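Local coordinates for protein FAD-dependent oxidoreductase (Actinomadura kijaniata, PDB 3M9V) that is a flavin-dependent oxidoreductase of the acyl-CoA dehydrogenase family that binds dTDP and takes part in the biosynthesis of the sugar D-kijanose, at residues 68-73 with 129-134; 18-23 with 78-83; 49-54 with 174-179. All blocks are in the same frame, centred on the assembly; numbering follows the deposited sequence. Where two conformers were deposited one is given.

How the interactions relate
Counted from the N terminus, 18-23 comes first and leads into helix 22-32. It pairs with 78-83, the entry to helix 81-94, and closes the loop of interaction 2. Before that loop ends, 49-54 opens the longer loop of interaction 3, which closes at 174-179 in the β-domain. Interactions 2 and 3 therefore cross. Interaction 1, 68-73 with 129-134, is nested inside interaction 3 and also crosses interaction 2. Interactions 1 and 2 touch where T68 CB packs on V78 O. Together, interactions 1 and 2 tie parts of the N-terminal helical region to each other, while interaction 3 joins that region to the β-domain.

Interaction 1. Residues 68-73 with 129-134; sequences TVPAEL and RILRGM
L131 of helix 121-136 packs against V69 and L73 of the loop that follows helix 53-61. The V69 and L131 side chains run alongside each other, pointing opposite ways. V69 CG2 lies 3.9 Å from L131 CD2. The same methyl is 3.6 Å from the backbone O of L131, which brings the valine down onto the helix itself. V69 CG1 stands anti to the backbone N (chi1 173°), and CG2 lies beside that N. Both methyls thus face the helix. One turn along, M134 CB meets V69 CG2 at 4.0 Å.

L73 approaches L131 at a slant, and its two branches part. CD1 goes to L131 CD1, 3.9 Å away, and also borders L131 CB. CD2 lies over one face of the R132 guanidinium, 3.8 Å from NH2. The L73 side chain is roughly perpendicular to that of R132. A bend at chi3 (65°) accompanies the turn of the guanidinium toward L73 CD2. Its charge is met by a salt bridge to E128, while L73 offers an apolar methyl to one face. P70 is a looser neighbour, with CD 4.3 Å from L131 CD2.

No hydrogen bond joins the two segments. The loop is tied elsewhere: T68 OG1 bonds to L106 O, and E72 forms a salt bridge with R117, both on helix 96-118. L73 N bonds to P70 O and holds the short 3-10 turn that presents the leucine. The contact is largely buried and runs from an apolar centre to a charged margin. This is loop-to-helix packing within the all-helical N-terminal domain of the acyl-CoA dehydrogenase fold.

Interaction 2. Residues 18-23 with 78-83; sequences APVTPA and VDRLYD
D83 OD2 is gripped by two groups of T21. The hydroxyl OG1 donates a 2.6 Å hydrogen bond to it, nearly along the C-O axis. The backbone N of T21 adds a weak bond of 3.1 Å. The other carboxylate oxygen, OD1, takes the N-H of V20 at 2.7 Å. That N-H meets OD1 on the syn side, 17° out of the carboxylate plane, with an N-H...O angle of 159°. Two successive backbone N-H groups and a hydroxyl therefore hold the carboxylate from one chain. This should stabilise its charged form. P19 CB packs on the same group, 3.5 Å from OD1.

T21 is also the N-cap of helix 22-32. With chi1 at 61°, OG1 sits between the backbone N and the carbonyl carbon, where it accepts from G24 N while giving its proton to D83. The contact thus fastens the start of helix 22-32 to the first turn of helix 81-94, in the helical N-terminal part of the acyl-CoA dehydrogenase fold. R80 occupies the N-cap position of the second helix, where D319 takes the N-H groups of L81 and Y82. Water 2 bridges the two helix starts: it donates to T21 OG1 and accepts from R80 N.

Further contacts surround this polar centre. T21 CG2 lies over one face of the R80 guanidinium and touches R80 CG at 3.8 Å. V20 lies athwart the Y82 side chain, with CG1 3.7 Å from CE2. A18 O lies at the ring edge, in its plane. Water 1 links that oxygen to Y82 OH, which also has the backbone N of L16 as a partner. At the other end, A23 CB rests 4.0 Å from V78 CG2.

Interaction 3. Residues 49-54 with 174-179; sequences GTFPTD and MAPVGT
A chi1 of -174° swings the F51 ring away from its own backbone N and over to V177, P176 and M174. In V177, CG1 points away from the carbonyl carbon and CG2 sits between the backbone N and that carbon (chi1 -62°), which turns both methyls to the ring. V177 CG1 and CG2 each lie 3.7 Å from F51 CE2. The two side chains are nearly perpendicular. At the base of the ring, P176 CB is 4.2 Å from F51 CG. Near its far end, M174 CG comes within 4.0 Å of F51 CZ. P52 CD lies over one face of the ring, and F56 meets it as well, their planes at about 35°.

The loop 174-179 links strands 163-172 and 180-187 of the β-domain, while 49-54 leads into helix 53-61. A101 of helix 96-118 touches both F51 and M174 and so borders the seam. M174 follows S173, which binds FMN in another structure of this protein; no FMN is bound to this chain here.

No hydrogen bond crosses between the two segments. Their contact rests on van der Waals packing and burial of apolar surface, so it depends on shape rather than on directional bonds.

Interaction 1. Residues 68-73 with 129-134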
loop_
_atom_site.group_PDB
_atom_site.type_symbol
_atom_site.label_atom_id
_atom_site.label_comp_id
_atom_site.label_asym_id
_atom_site.label_seq_id
_atom_site.Cartn_x
_atom_site.Cartn_y
_atom_site.Cartn_z
ATOM N N THR A 68 25.828 23.342 18.071
ATOM C CA THR A 68 26.132 23.615 16.667
ATOM C C THR A 68 26.764 25.004 16.445
ATOM O O THR A 68 26.865 25.520 15.319
ATOM C CB THR A 68 24.878 23.460 15.768
ATOM O OG1 THR A 68 23.813 24.245 16.321
ATOM C CG2 THR A 68 24.400 21.988 15.732
ATOM N N VAL A 69 27.187 25.640 17.534
ATOM C CA VAL A 69 27.990 26.853 17.405
ATOM C C VAL A 69 29.427 26.450 17.072
ATOM O O VAL A 69 29.952 25.503 17.650
ATOM C CB VAL A 69 27.955 27.669 18.719
ATOM C CG1 VAL A 69 28.932 28.842 18.636
ATOM C CG2 VAL A 69 26.518 28.155 18.977
ATOM N N PRO A 70 30.077 27.145 16.131
ATOM C CA PRO A 70 31.471 26.876 15.753
ATOM C C PRO A 70 32.394 26.789 16.984
ATOM O O PRO A 70 32.250 27.557 17.942
ATOM C CB PRO A 70 31.826 28.105 14.935
ATOM C CG PRO A 70 30.541 28.450 14.248
ATOM C CD PRO A 70 29.463 28.190 15.298
ATOM N N ALA A 71 33.318 25.834 17.012
ATOM C CA ALA A 71 34.269 25.814 18.120
ATOM C C ALA A 71 35.040 27.140 18.266
ATOM O O ALA A 71 35.332 27.560 19.382
ATOM C CB ALA A 71 35.223 24.621 18.016
ATOM N N GLU A 72 35.328 27.820 17.163
ATOM C CA GLU A 72 35.934 29.146 17.232
ATOM C C GLU A 72 35.207 30.017 18.247
ATOM O O GLU A 72 35.855 30.868 18.844
ATOM C CB GLU A 72 35.877 29.891 15.890
ATOM C CG GLU A 72 36.743 29.336 14.758
ATOM C CD GLU A 72 36.101 28.219 13.925
ATOM O OE1 GLU A 72 36.364 28.210 12.699
ATOM O OE2 GLU A 72 35.365 27.343 14.450
ATOM N N LEU A 73 33.899 29.850 18.441
ATOM C CA LEU A 73 33.160 30.760 19.301
ATOM C C LEU A 73 32.877 30.140 20.654
ATOM O O LEU A 73 32.132 30.718 21.443
ATOM C CB LEU A 73 31.884 31.284 18.647
ATOM C CG LEU A 73 32.180 32.033 17.347
ATOM C CD1 LEU A 73 30.908 32.519 16.704
ATOM C CD2 LEU A 73 33.005 33.264 17.651
ATOM N N ARG A 129 27.164 37.715 17.760
ATOM C CA ARG A 129 26.606 37.995 19.081
ATOM C C ARG A 129 25.623 36.907 19.501
ATOM O O ARG A 129 25.695 36.370 20.609
ATOM C CB ARG A 129 25.953 39.378 19.178
ATOM C CG ARG A 129 25.908 39.814 20.644
ATOM C CD ARG A 129 26.199 41.298 20.901
ATOM N NE ARG A 129 25.212 42.185 20.282
ATOM C CZ ARG A 129 25.445 42.943 19.214
ATOM N NH1 ARG A 129 24.463 43.697 18.736
ATOM N NH2 ARG A 129 26.642 42.962 18.637
ATOM N N ILE A 130 24.706 36.556 18.603
ATOM C CA ILE A 130 23.746 35.516 18.974
ATOM C C ILE A 130 24.379 34.155 19.309
ATOM O O ILE A 130 23.991 33.472 20.263
ATOM C CB ILE A 130 22.672 35.384 17.886
ATOM C CG1 ILE A 130 21.947 36.724 17.785
ATOM C CG2 ILE A 130 21.721 34.258 18.253
ATOM C CD1 ILE A 130 20.971 36.836 16.629
ATOM N N LEU A 131 25.327 33.747 18.471
ATOM C CA LEU A 131 26.031 32.471 18.595
ATOM C C LEU A 131 26.780 32.359 19.931
ATOM O O LEU A 131 26.650 31.328 20.607
ATOM C CB LEU A 131 26.966 32.227 17.398
ATOM C CG LEU A 131 26.377 31.932 16.007
ATOM C CD1 LEU A 131 27.431 32.170 14.916
ATOM C CD2 LEU A 131 25.885 30.474 15.890
ATOM N N ARG A 132 27.525 33.388 20.349
ATOM C CA ARG A 132 28.089 33.287 21.702
ATOM C C ARG A 132 26.991 33.316 22.746
ATOM O O ARG A 132 27.071 32.641 23.762
ATOM C CB ARG A 132 29.120 34.367 22.045
ATOM C CG ARG A 132 29.484 35.286 20.912
ATOM C CD ARG A 132 30.586 36.225 21.375
ATOM N NE ARG A 132 31.794 35.464 21.670
ATOM C CZ ARG A 132 32.887 35.527 20.921
ATOM N NH1 ARG A 132 33.938 34.791 21.239
ATOM N NH2 ARG A 132 32.900 36.324 19.859
ATOM N N GLY A 133 25.921 34.064 22.512
ATOM C CA GLY A 133 24.767 33.840 23.377
ATOM C C GLY A 133 24.338 32.390 23.569
ATOM O O GLY A 133 24.036 31.951 24.692
ATOM N N MET A 134 24.272 31.651 22.459
ATOM C CA MET A 134 23.699 30.301 22.493
ATOM C C MET A 134 24.583 29.428 23.369
ATOM O O MET A 134 24.109 28.590 24.139
ATOM C CB MET A 134 23.542 29.722 21.081
ATOM C CG MET A 134 22.639 30.551 20.171
ATOM S SD MET A 134 22.604 30.080 18.423
ATOM C CE MET A 134 22.216 28.345 18.564
#

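Interaction 2. Residues 18-23 with 78-83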
loop_
_atom_site.group_PDB
_atom_site.type_symbol
_atom_site.label_atom_id
_atom_site.label_comp_id
_atom_site.label_asym_id
_atom_site.label_seq_id
_atom_site.Cartn_x
_atom_site.Cartn_y
_atom_site.Cartn_z
ATOM N N ALA A 18 24.843 6.039 14.012
ATOM C CA ALA A 18 25.931 6.549 14.858
ATOM C C ALA A 18 26.438 7.841 14.238
ATOM O O ALA A 18 26.341 8.017 13.022
ATOM C CB ALA A 18 27.104 5.574 14.937
ATOM N N PRO A 19 26.932 8.772 15.071
ATOM C CA PRO A 19 27.400 10.056 14.537
ATOM C C PRO A 19 28.671 9.803 13.738
ATOM O O PRO A 19 29.367 8.838 14.010
ATOM C CB PRO A 19 27.760 10.868 15.784
ATOM C CG PRO A 19 27.199 10.133 16.950
ATOM C CD PRO A 19 27.040 8.678 16.538
ATOM N N VAL A 20 28.988 10.629 12.753
ATOM C CA VAL A 20 30.154 10.340 11.943
ATOM C C VAL A 20 31.335 11.259 12.254
ATOM O O VAL A 20 32.372 11.157 11.589
ATOM C CB VAL A 20 29.809 10.475 10.438
ATOM C CG1 VAL A 20 28.727 9.443 10.100
ATOM C CG2 VAL A 20 29.254 11.854 10.138
ATOM N N THR A 21 31.198 12.173 13.212
ATOM C CA THR A 21 32.358 12.998 13.556
ATOM C C THR A 21 32.564 13.020 15.056
ATOM O O THR A 21 31.639 12.721 15.806
ATOM C CB THR A 21 32.201 14.486 13.172
ATOM O OG1 THR A 21 31.083 15.014 13.892
ATOM C CG2 THR A 21 31.926 14.652 11.708
ATOM N N PRO A 22 33.798 13.345 15.491
ATOM C CA PRO A 22 34.083 13.408 16.928
ATOM C C PRO A 22 33.141 14.390 17.647
ATOM O O PRO A 22 32.610 14.096 18.707
ATOM C CB PRO A 22 35.550 13.874 16.984
ATOM C CG PRO A 22 36.132 13.348 15.678
ATOM C CD PRO A 22 35.011 13.443 14.658
ATOM N N ALA A 23 32.879 15.564 17.099
ATOM C CA ALA A 23 31.961 16.442 17.820
ATOM C C ALA A 23 30.550 15.858 17.939
ATOM O O ALA A 23 29.874 16.023 18.975
ATOM C CB ALA A 23 31.948 17.820 17.196
ATOM N N VAL A 78 29.569 21.041 16.313
ATOM C CA VAL A 78 28.836 20.100 15.458
ATOM C C VAL A 78 28.473 20.821 14.171
ATOM O O VAL A 78 27.846 21.878 14.176
ATOM C CB VAL A 78 27.585 19.501 16.134
ATOM C CG1 VAL A 78 26.839 18.570 15.161
ATOM C CG2 VAL A 78 28.022 18.740 17.387
ATOM N N ASP A 79 28.904 20.290 13.037
ATOM C CA ASP A 79 28.593 20.979 11.797
ATOM C C ASP A 79 28.048 20.047 10.724
ATOM O O ASP A 79 27.809 20.543 9.629
ATOM C CB ASP A 79 29.829 21.702 11.265
ATOM C CG ASP A 79 30.889 20.724 10.809
ATOM O OD1 ASP A 79 30.853 19.516 11.127
ATOM O OD2 ASP A 79 31.792 21.179 10.095
ATOM N N ARG A 80 27.793 18.768 11.015
ATOM C CA ARG A 80 27.083 17.925 10.046
ATOM C C ARG A 80 25.585 17.805 10.333
ATOM O O ARG A 80 25.172 17.468 11.448
ATOM C CB ARG A 80 27.598 16.489 10.104
ATOM C CG ARG A 80 29.043 16.229 9.713
ATOM C CD ARG A 80 29.405 16.652 8.316
ATOM N NE ARG A 80 30.852 16.459 8.215
ATOM C CZ ARG A 80 31.434 15.356 7.754
ATOM N NH1 ARG A 80 30.705 14.345 7.297
ATOM N NH2 ARG A 80 32.754 15.280 7.699
ATOM N N LEU A 81 24.774 17.986 9.294
ATOM C CA LEU A 81 23.345 17.729 9.455
ATOM C C LEU A 81 23.096 16.285 9.892
ATOM O O LEU A 81 22.173 15.965 10.645
ATOM C CB LEU A 81 22.641 18.044 8.136
ATOM C CG LEU A 81 22.571 19.556 7.828
ATOM C CD1 LEU A 81 22.400 19.654 6.318
ATOM C CD2 LEU A 81 21.422 20.262 8.560
ATOM N N TYR A 82 23.910 15.388 9.353
ATOM C CA TYR A 82 23.749 13.981 9.643
ATOM C C TYR A 82 23.919 13.826 11.145
ATOM O O TYR A 82 23.120 13.141 11.753
ATOM C CB TYR A 82 24.803 13.171 8.900
ATOM C CG TYR A 82 24.680 11.669 9.045
ATOM C CD1 TYR A 82 24.037 10.935 8.045
ATOM C CD2 TYR A 82 25.207 11.005 10.143
ATOM C CE1 TYR A 82 23.901 9.562 8.114
ATOM C CE2 TYR A 82 25.077 9.612 10.224
ATOM C CZ TYR A 82 24.438 8.923 9.196
ATOM O OH TYR A 82 24.304 7.556 9.171
ATOM N N ASP A 83 24.938 14.413 11.767
ATOM C CA ASP A 83 25.048 14.188 13.199
ATOM C C ASP A 83 23.965 14.872 14.013
ATOM O O ASP A 83 23.622 14.344 15.077
ATOM C CB ASP A 83 26.402 14.629 13.763
ATOM C CG ASP A 83 27.507 13.691 13.329
ATOM O OD1 ASP A 83 27.173 12.633 12.766
ATOM O OD2 ASP A 83 28.688 13.989 13.557
HETATM O O HOH W 1 25.648 6.275 10.930
HETATM O O HOH W 2 29.157 17.322 13.016
#

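Interaction 3. Residues 49-54 with 174-179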
loop_
_atom_site.group_PDB
_atom_site.type_symbol
_atom_site.label_atom_id
_atom_site.label_comp_id
_atom_site.label_asym_id
_atom_site.label_seq_id
_atom_site.Cartn_x
_atom_site.Cartn_y
_atom_site.Cartn_z
ATOM N N GLY A 49 -0.322 19.573 27.768
ATOM C CA GLY A 49 -0.051 20.502 26.671
ATOM C C GLY A 49 0.938 21.583 27.080
ATOM O O GLY A 49 0.801 22.736 26.688
ATOM N N THR A 50 1.929 21.245 27.901
ATOM C CA THR A 50 2.768 22.284 28.484
ATOM C C THR A 50 4.213 22.008 28.094
ATOM O O THR A 50 4.638 20.865 27.900
ATOM C CB THR A 50 2.704 22.278 30.039
ATOM O OG1 THR A 50 3.110 20.993 30.530
ATOM C CG2 THR A 50 1.304 22.625 30.562
ATOM N N PHE A 51 4.982 23.081 27.983
ATOM C CA PHE A 51 6.330 22.992 27.450
ATOM C C PHE A 51 7.264 22.532 28.584
ATOM O O PHE A 51 7.098 22.948 29.729
ATOM C CB PHE A 51 6.699 24.367 26.892
ATOM C CG PHE A 51 8.006 24.369 26.188
ATOM C CD1 PHE A 51 8.085 23.998 24.845
ATOM C CD2 PHE A 51 9.164 24.689 26.892
ATOM C CE1 PHE A 51 9.324 23.958 24.217
ATOM C CE2 PHE A 51 10.404 24.663 26.262
ATOM C CZ PHE A 51 10.486 24.292 24.927
ATOM N N PRO A 52 8.232 21.649 28.303
ATOM C CA PRO A 52 9.067 21.186 29.414
ATOM C C PRO A 52 10.191 22.186 29.732
ATOM O O PRO A 52 11.327 21.992 29.301
ATOM C CB PRO A 52 9.641 19.883 28.848
ATOM C CG PRO A 52 9.863 20.220 27.362
ATOM C CD PRO A 52 8.608 21.018 27.020
ATOM N N THR A 53 9.892 23.271 30.449
ATOM C CA THR A 53 10.871 24.342 30.618
ATOM C C THR A 53 12.094 23.832 31.369
ATOM O O THR A 53 13.209 24.282 31.113
ATOM C CB THR A 53 10.300 25.541 31.398
ATOM O OG1 THR A 53 9.727 25.050 32.613
ATOM C CG2 THR A 53 9.236 26.266 30.572
ATOM N N ASP A 54 11.903 22.864 32.257
ATOM C CA ASP A 54 13.038 22.348 33.036
ATOM C C ASP A 54 14.038 21.531 32.223
ATOM O O ASP A 54 15.249 21.493 32.507
ATOM C CB ASP A 54 12.571 21.444 34.195
ATOM C CG ASP A 54 11.478 20.461 33.780
ATOM O OD1 ASP A 54 11.487 19.261 34.143
ATOM O OD2 ASP A 54 10.582 20.911 33.038
ATOM N N MET A 174 9.028 26.069 20.413
ATOM C CA MET A 174 10.012 26.508 21.403
ATOM C C MET A 174 9.770 27.943 21.889
ATOM O O MET A 174 10.498 28.443 22.757
ATOM C CB MET A 174 11.461 26.353 20.896
ATOM C CG MET A 174 12.481 26.296 22.054
ATOM S SD MET A 174 14.154 25.849 21.575
ATOM C CE MET A 174 14.471 26.958 20.204
ATOM N N ALA A 175 8.772 28.618 21.321
ATOM C CA ALA A 175 8.526 30.017 21.675
ATOM C C ALA A 175 8.443 30.299 23.182
ATOM O O ALA A 175 8.859 31.342 23.676
ATOM C CB ALA A 175 7.314 30.588 20.928
ATOM N N PRO A 176 7.915 29.349 23.961
ATOM C CA PRO A 176 7.785 29.678 25.378
ATOM C C PRO A 176 9.092 30.016 26.098
ATOM O O PRO A 176 9.053 30.763 27.081
ATOM C CB PRO A 176 7.128 28.420 25.949
ATOM C CG PRO A 176 6.228 27.991 24.788
ATOM C CD PRO A 176 7.132 28.154 23.590
ATOM N N VAL A 177 10.231 29.502 25.646
ATOM C CA VAL A 177 11.484 29.827 26.327
ATOM C C VAL A 177 12.341 30.688 25.403
ATOM O O VAL A 177 13.515 30.921 25.678
ATOM C CB VAL A 177 12.251 28.559 26.835
ATOM C CG1 VAL A 177 11.420 27.789 27.868
ATOM C CG2 VAL A 177 12.566 27.579 25.704
ATOM N N GLY A 178 11.761 31.177 24.313
ATOM C CA GLY A 178 12.574 31.829 23.289
ATOM C C GLY A 178 13.001 33.198 23.810
ATOM O O GLY A 178 12.224 33.849 24.497
ATOM N N THR A 179 14.221 33.629 23.509
ATOM C CA THR A 179 14.713 34.927 23.950
ATOM C C THR A 179 14.883 35.758 22.688
ATOM O O THR A 179 14.806 36.990 22.733
ATOM C CB THR A 179 16.104 34.824 24.618
ATOM O OG1 THR A 179 17.037 34.200 23.711
ATOM C CG2 THR A 179 15.977 34.034 25.914
#